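Local coordinates for protein restriction endonuclease Hpy99I (Helicobacter pylori, PDB 3GOX) that is a type II restriction endonuclease of the beta-beta-alpha-Me (His-Me finger) class that binds its target DNA and probably cleaves it using a metal ion, at residues L12-N26 with E52-I66. Sequence-based numbering, arbitrary orientation.
Sequences LKNDDFVIAKNQLGN and ELKRVDFSELEAIDI
Strand 17-20 and strand 61-63 pair antiparallel, bringing the first and last strands of the N-terminal SH3-like domain together, with a 3-10 turn at 58-60 between strands 52-57 and 61-63, as SH3-type barrels commonly have. I19 and E62 form the hydrogen-bonded pair, I19 N reaching E62 O at 2.9 Å and E62 N answering to I19 O; V18-A63 and A20-L61 are the non-hydrogen-bonded pairs beside it. The ladder runs on through I64 N to F17 O and K21 N to E60 O.

Beta-branched V18 and I19 suit an extended strand and serve different faces. V18 CG2 meets L61 CD2 inside the barrel, where L61 also touches V45. On the other face I19 lies alongside E62, CG1 against the CB methylene, and the extended glutamate chain carries its carboxylate on toward solvent, as suits an exposed residue; I19 CG2 touches I64 CG2. L12 closes one end: its CD1 sits over a face of the F58 ring, 4.0 Å from the centroid, a CH-pi contact. Likewise I66 CG2 lies over the F17 ring, and I66 CD1 reaches F17 CE2 at 3.6 Å; both residues also meet the second subunit.

At the other end, E60 bends at chi2 (-75°), bringing OE1 to N22 ND2 at 3.0 Å; the bond is nearly straight, and the donor stands above the carboxylate plane. L24 CD1 packs on V56 CG1 at 3.7 Å. Farther along, one water joins N26 N, E52 OE2 and K54 NZ.

Backbone bonds thus set the register and apolar groups pack both faces, while carboxylates, the N22 amide, the K54 ammonium and water link the more exposed loop 21-26 to strand 52-57 and the 3-10 turn.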
loop_
_atom_site.group_PDB
_atom_site.type_symbol
_atom_site.label_atom_id
_atom_site.label_comp_id
_atom_site.label_asym_id
_atom_site.label_seq_id
_atom_site.Cartn_x
_atom_site.Cartn_y
_atom_site.Cartn_z
ATOM N N LEU A 12 -13.099 -11.074 -35.945
ATOM C CA LEU A 12 -13.076 -10.972 -34.481
ATOM C C LEU A 12 -13.360 -12.353 -33.873
ATOM O O LEU A 12 -14.143 -13.158 -34.420
ATOM C CB LEU A 12 -14.062 -9.923 -33.954
ATOM C CG LEU A 12 -13.710 -8.454 -34.217
ATOM C CD1 LEU A 12 -14.896 -7.556 -33.878
ATOM C CD2 LEU A 12 -12.465 -7.982 -33.437
ATOM N N LYS A 13 -12.677 -12.636 -32.773
ATOM C CA LYS A 13 -12.834 -13.891 -32.036
ATOM C C LYS A 13 -13.258 -13.576 -30.619
ATOM O O LYS A 13 -12.900 -12.528 -30.070
ATOM C CB LYS A 13 -11.511 -14.661 -31.980
ATOM C CG LYS A 13 -10.896 -14.979 -33.315
ATOM C CD LYS A 13 -9.612 -15.758 -33.142
ATOM C CE LYS A 13 -8.550 -15.005 -32.335
ATOM N NZ LYS A 13 -7.223 -15.699 -32.414
ATOM N N ASN A 14 -14.003 -14.485 -30.011
ATOM C CA ASN A 14 -14.232 -14.415 -28.579
ATOM C C ASN A 14 -12.902 -14.253 -27.843
ATOM O O ASN A 14 -11.901 -14.893 -28.192
ATOM C CB ASN A 14 -15.012 -15.636 -28.083
ATOM C CG ASN A 14 -16.493 -15.573 -28.463
ATOM O OD1 ASN A 14 -17.063 -14.475 -28.565
ATOM N ND2 ASN A 14 -17.129 -16.742 -28.620
ATOM N N ASP A 15 -12.917 -13.356 -26.848
ATOM C CA ASP A 15 -11.798 -13.007 -25.963
ATOM C C ASP A 15 -10.903 -11.917 -26.547
ATOM O O ASP A 15 -10.025 -11.419 -25.838
ATOM C CB ASP A 15 -10.965 -14.208 -25.529
ATOM C CG ASP A 15 -11.802 -15.302 -24.899
ATOM O OD1 ASP A 15 -12.769 -14.987 -24.193
ATOM O OD2 ASP A 15 -11.430 -16.481 -25.065
ATOM N N ASP A 16 -11.120 -11.530 -27.805
ATOM C CA ASP A 16 -10.384 -10.406 -28.390
ATOM C C ASP A 16 -10.812 -9.099 -27.737
ATOM O O ASP A 16 -11.947 -8.958 -27.269
ATOM C CB ASP A 16 -10.638 -10.247 -29.893
ATOM C CG ASP A 16 -9.977 -11.312 -30.741
ATOM O OD1 ASP A 16 -9.100 -12.065 -30.263
ATOM O OD2 ASP A 16 -10.331 -11.334 -31.943
ATOM N N PHE A 17 -9.902 -8.131 -27.737
ATOM C CA PHE A 17 -10.186 -6.782 -27.248
ATOM C C PHE A 17 -10.382 -5.773 -28.370
ATOM O O PHE A 17 -9.723 -5.832 -29.403
ATOM C CB PHE A 17 -9.067 -6.325 -26.305
ATOM C CG PHE A 17 -9.088 -7.035 -24.986
ATOM C CD1 PHE A 17 -9.910 -6.604 -23.963
ATOM C CD2 PHE A 17 -8.325 -8.167 -24.789
ATOM C CE1 PHE A 17 -9.942 -7.294 -22.760
ATOM C CE2 PHE A 17 -8.356 -8.854 -23.589
ATOM C CZ PHE A 17 -9.172 -8.404 -22.577
ATOM N N VAL A 18 -11.330 -4.867 -28.160
ATOM C CA VAL A 18 -11.701 -3.864 -29.134
ATOM C C VAL A 18 -11.937 -2.537 -28.443
ATOM O O VAL A 18 -12.154 -2.496 -27.213
ATOM C CB VAL A 18 -13.001 -4.248 -29.873
ATOM C CG1 VAL A 18 -12.763 -5.484 -30.740
ATOM C CG2 VAL A 18 -14.155 -4.481 -28.895
ATOM N N ILE A 19 -11.927 -1.472 -29.237
ATOM C CA ILE A 19 -12.474 -0.203 -28.787
ATOM C C ILE A 19 -13.681 0.149 -29.639
ATOM O O ILE A 19 -13.770 -0.215 -30.820
ATOM C CB ILE A 19 -11.448 0.955 -28.824
ATOM C CG1 ILE A 19 -10.803 1.070 -30.204
ATOM C CG2 ILE A 19 -10.420 0.763 -27.697
ATOM C CD1 ILE A 19 -9.874 2.270 -30.339
ATOM N N ALA A 20 -14.605 0.880 -29.038
ATOM C CA ALA A 20 -15.675 1.532 -29.784
ATOM C C ALA A 20 -15.093 2.658 -30.620
ATOM O O ALA A 20 -14.445 3.550 -30.094
ATOM C CB ALA A 20 -16.735 2.083 -28.822
ATOM N N LYS A 21 -15.339 2.619 -31.924
ATOM C CA LYS A 21 -14.899 3.703 -32.800
ATOM C C LYS A 21 -15.706 4.977 -32.588
ATOM O O LYS A 21 -15.170 6.063 -32.715
ATOM C CB LYS A 21 -15.013 3.291 -34.270
ATOM C CG LYS A 21 -14.042 2.212 -34.692
ATOM C CD LYS A 21 -14.251 1.814 -36.169
ATOM C CE LYS A 21 -13.576 2.781 -37.104
ATOM N NZ LYS A 21 -13.307 2.149 -38.426
ATOM N N ASN A 22 -16.994 4.819 -32.306
ATOM C CA ASN A 22 -17.934 5.922 -32.187
ATOM C C ASN A 22 -18.800 5.706 -30.955
ATOM O O ASN A 22 -18.620 4.731 -30.228
ATOM C CB ASN A 22 -18.834 5.990 -33.431
ATOM C CG ASN A 22 -18.065 5.779 -34.723
ATOM O OD1 ASN A 22 -17.181 6.564 -35.054
ATOM N ND2 ASN A 22 -18.394 4.708 -35.449
ATOM N N GLN A 23 -19.743 6.614 -30.723
ATOM C CA GLN A 23 -20.698 6.487 -29.624
ATOM C C GLN A 23 -21.664 5.342 -29.862
ATOM O O GLN A 23 -22.312 5.264 -30.911
ATOM C CB GLN A 23 -21.508 7.779 -29.475
ATOM C CG GLN A 23 -22.319 7.874 -28.170
ATOM C CD GLN A 23 -21.522 8.384 -26.981
ATOM O OE1 GLN A 23 -20.520 9.093 -27.136
ATOM N NE2 GLN A 23 -22.000 8.061 -25.769
ATOM N N LEU A 24 -21.790 4.482 -28.865
ATOM C CA LEU A 24 -22.731 3.371 -28.893
ATOM C C LEU A 24 -23.631 3.483 -27.667
ATOM O O LEU A 24 -23.346 2.909 -26.618
ATOM C CB LEU A 24 -21.976 2.039 -28.918
ATOM C CG LEU A 24 -21.038 1.817 -30.103
ATOM C CD1 LEU A 24 -20.074 0.640 -29.881
ATOM C CD2 LEU A 24 -21.796 1.659 -31.422
ATOM N N GLY A 25 -24.708 4.248 -27.801
ATOM C CA GLY A 25 -25.606 4.509 -26.678
ATOM C C GLY A 25 -24.853 5.209 -25.555
ATOM O O GLY A 25 -24.368 6.330 -25.741
ATOM N N ASN A 26 -24.727 4.524 -24.416
ATOM C CA ASN A 26 -24.018 5.055 -23.241
ATOM C C ASN A 26 -22.514 4.981 -23.364
ATOM O O ASN A 26 -21.801 5.576 -22.546
ATOM C CB ASN A 26 -24.380 4.269 -21.970
ATOM C CG ASN A 26 -25.825 4.389 -21.595
ATOM O OD1 ASN A 26 -26.429 5.454 -21.708
ATOM N ND2 ASN A 26 -26.392 3.283 -21.100
ATOM N N GLU A 52 -21.240 -3.194 -19.318
ATOM C CA GLU A 52 -22.421 -3.207 -20.178
ATOM C C GLU A 52 -22.147 -4.120 -21.371
ATOM O O GLU A 52 -21.158 -3.934 -22.064
ATOM C CB GLU A 52 -22.720 -1.788 -20.659
ATOM C CG GLU A 52 -24.042 -1.657 -21.339
ATOM C CD GLU A 52 -24.460 -0.208 -21.571
ATOM O OE1 GLU A 52 -24.162 0.678 -20.734
ATOM O OE2 GLU A 52 -25.114 0.023 -22.604
ATOM N N LEU A 53 -23.027 -5.102 -21.585
ATOM C CA LEU A 53 -22.895 -6.058 -22.683
ATOM C C LEU A 53 -23.813 -5.570 -23.792
ATOM O O LEU A 53 -25.023 -5.432 -23.586
ATOM C CB LEU A 53 -23.299 -7.479 -22.218
ATOM C CG LEU A 53 -22.278 -8.617 -22.406
ATOM C CD1 LEU A 53 -22.819 -9.959 -21.917
ATOM C CD2 LEU A 53 -21.839 -8.732 -23.826
ATOM N N LYS A 54 -23.239 -5.282 -24.962
ATOM C CA LYS A 54 -23.988 -4.698 -26.069
ATOM C C LYS A 54 -23.736 -5.453 -27.358
ATOM O O LYS A 54 -22.626 -5.927 -27.595
ATOM C CB LYS A 54 -23.556 -3.249 -26.281
ATOM C CG LYS A 54 -24.082 -2.290 -25.217
ATOM C CD LYS A 54 -23.573 -0.884 -25.430
ATOM C CE LYS A 54 -24.260 -0.201 -26.598
ATOM N NZ LYS A 54 -25.662 0.231 -26.310
ATOM N N ARG A 55 -24.771 -5.531 -28.195
ATOM C CA ARG A 55 -24.629 -6.026 -29.565
ATOM C C ARG A 55 -24.106 -4.913 -30.472
ATOM O O ARG A 55 -24.732 -3.849 -30.574
ATOM C CB ARG A 55 -25.960 -6.548 -30.126
ATOM C CG ARG A 55 -25.777 -7.185 -31.482
ATOM C CD ARG A 55 -26.984 -7.971 -31.942
ATOM N NE ARG A 55 -27.220 -9.201 -31.175
ATOM C CZ ARG A 55 -26.425 -10.280 -31.163
ATOM N NH1 ARG A 55 -25.282 -10.318 -31.848
ATOM N NH2 ARG A 55 -26.773 -11.335 -30.433
ATOM N N VAL A 56 -22.981 -5.165 -31.144
ATOM C CA VAL A 56 -22.299 -4.135 -31.932
ATOM C C VAL A 56 -21.887 -4.686 -33.295
ATOM O O VAL A 56 -21.294 -5.752 -33.381
ATOM C CB VAL A 56 -21.030 -3.598 -31.212
ATOM C CG1 VAL A 56 -20.460 -2.420 -31.998
ATOM C CG2 VAL A 56 -21.346 -3.180 -29.747
ATOM N N ASP A 57 -22.194 -3.961 -34.362
ATOM C CA ASP A 57 -21.686 -4.329 -35.681
ATOM C C ASP A 57 -20.158 -4.245 -35.747
ATOM O O ASP A 57 -19.555 -3.332 -35.176
ATOM C CB ASP A 57 -22.297 -3.429 -36.771
ATOM C CG ASP A 57 -23.560 -4.002 -37.337
ATOM O OD1 ASP A 57 -24.592 -3.955 -36.636
ATOM O OD2 ASP A 57 -23.520 -4.522 -38.483
ATOM N N PHE A 58 -19.527 -5.172 -36.470
ATOM C CA PHE A 58 -18.061 -5.195 -36.574
ATOM C C PHE A 58 -17.505 -3.856 -37.058
ATOM O O PHE A 58 -16.416 -3.448 -36.649
ATOM C CB PHE A 58 -17.575 -6.291 -37.538
ATOM C CG PHE A 58 -17.530 -7.694 -36.958
ATOM C CD1 PHE A 58 -18.207 -8.042 -35.807
ATOM C CD2 PHE A 58 -16.821 -8.685 -37.634
ATOM C CE1 PHE A 58 -18.164 -9.366 -35.330
ATOM C CE2 PHE A 58 -16.772 -9.997 -37.159
ATOM C CZ PHE A 58 -17.449 -10.333 -36.013
ATOM N N SER A 59 -18.253 -3.167 -37.921
ATOM C CA SER A 59 -17.792 -1.891 -38.483
ATOM C C SER A 59 -17.625 -0.784 -37.450
ATOM O O SER A 59 -16.911 0.190 -37.708
ATOM C CB SER A 59 -18.733 -1.420 -39.590
ATOM O OG SER A 59 -20.017 -1.113 -39.085
ATOM N N GLU A 60 -18.272 -0.944 -36.299
ATOM C CA GLU A 60 -18.220 0.031 -35.202
ATOM C C GLU A 60 -17.076 -0.259 -34.214
ATOM O O GLU A 60 -16.928 0.463 -33.235
ATOM C CB GLU A 60 -19.550 0.019 -34.445
ATOM C CG GLU A 60 -20.753 0.457 -35.238
ATOM C CD GLU A 60 -20.822 1.956 -35.452
ATOM O OE1 GLU A 60 -20.395 2.716 -34.550
ATOM O OE2 GLU A 60 -21.285 2.380 -36.536
ATOM N N LEU A 61 -16.290 -1.312 -34.463
ATOM C CA LEU A 61 -15.235 -1.770 -33.527
ATOM C C LEU A 61 -13.871 -1.753 -34.196
ATOM O O LEU A 61 -13.775 -1.967 -35.408
ATOM C CB LEU A 61 -15.509 -3.200 -33.075
ATOM C CG LEU A 61 -16.843 -3.428 -32.354
ATOM C CD1 LEU A 61 -17.121 -4.909 -32.126
ATOM C CD2 LEU A 61 -16.919 -2.638 -31.043
ATOM N N GLU A 62 -12.831 -1.493 -33.398
ATOM C CA GLU A 62 -11.460 -1.560 -33.855
ATOM C C GLU A 62 -10.687 -2.474 -32.881
ATOM O O GLU A 62 -10.658 -2.237 -31.679
ATOM C CB GLU A 62 -10.848 -0.170 -33.881
ATOM C CG GLU A 62 -9.433 -0.138 -34.374
ATOM C CD GLU A 62 -8.853 1.269 -34.381
ATOM O OE1 GLU A 62 -9.625 2.259 -34.490
ATOM O OE2 GLU A 62 -7.614 1.377 -34.281
ATOM N N ALA A 63 -10.067 -3.524 -33.401
ATOM C CA ALA A 63 -9.227 -4.409 -32.595
ATOM C C ALA A 63 -8.024 -3.648 -32.065
ATOM O O ALA A 63 -7.427 -2.826 -32.756
ATOM C CB ALA A 63 -8.732 -5.600 -33.422
ATOM N N ILE A 64 -7.692 -3.932 -30.802
ATOM C CA ILE A 64 -6.481 -3.412 -30.180
ATOM C C ILE A 64 -5.613 -4.528 -29.596
ATOM O O ILE A 64 -6.098 -5.633 -29.281
ATOM C CB ILE A 64 -6.797 -2.359 -29.083
ATOM C CG1 ILE A 64 -7.586 -2.965 -27.911
ATOM C CG2 ILE A 64 -7.540 -1.203 -29.675
ATOM C CD1 ILE A 64 -7.599 -2.033 -26.637
ATOM N N ASP A 65 -4.323 -4.228 -29.473
ATOM C CA ASP A 65 -3.338 -5.102 -28.828
ATOM C C ASP A 65 -3.089 -4.559 -27.423
ATOM O O ASP A 65 -2.389 -3.551 -27.231
ATOM C CB ASP A 65 -2.037 -5.152 -29.631
ATOM C CG ASP A 65 -0.982 -6.065 -29.008
ATOM O OD1 ASP A 65 -1.218 -6.662 -27.937
ATOM O OD2 ASP A 65 0.118 -6.190 -29.615
ATOM N N ILE A 66 -3.701 -5.201 -26.434
ATOM C CA ILE A 66 -3.574 -4.760 -25.035
ATOM C C ILE A 66 -2.117 -4.703 -24.565
ATOM O O ILE A 66 -1.787 -3.923 -23.669
ATOM C CB ILE A 66 -4.430 -5.625 -24.065
ATOM C CG1 ILE A 66 -4.046 -7.103 -24.107
ATOM C CG2 ILE A 66 -5.915 -5.368 -24.325
ATOM C CD1 ILE A 66 -4.864 -7.985 -23.159
HETATM O O HOH W 1 -7.160 -8.684 -28.673
HETATM O O HOH W 2 -18.490 2.629 -32.455
HETATM O O HOH W 3 -17.893 2.949 -37.991
HETATM O O HOH W 4 -25.895 1.899 -24.100
#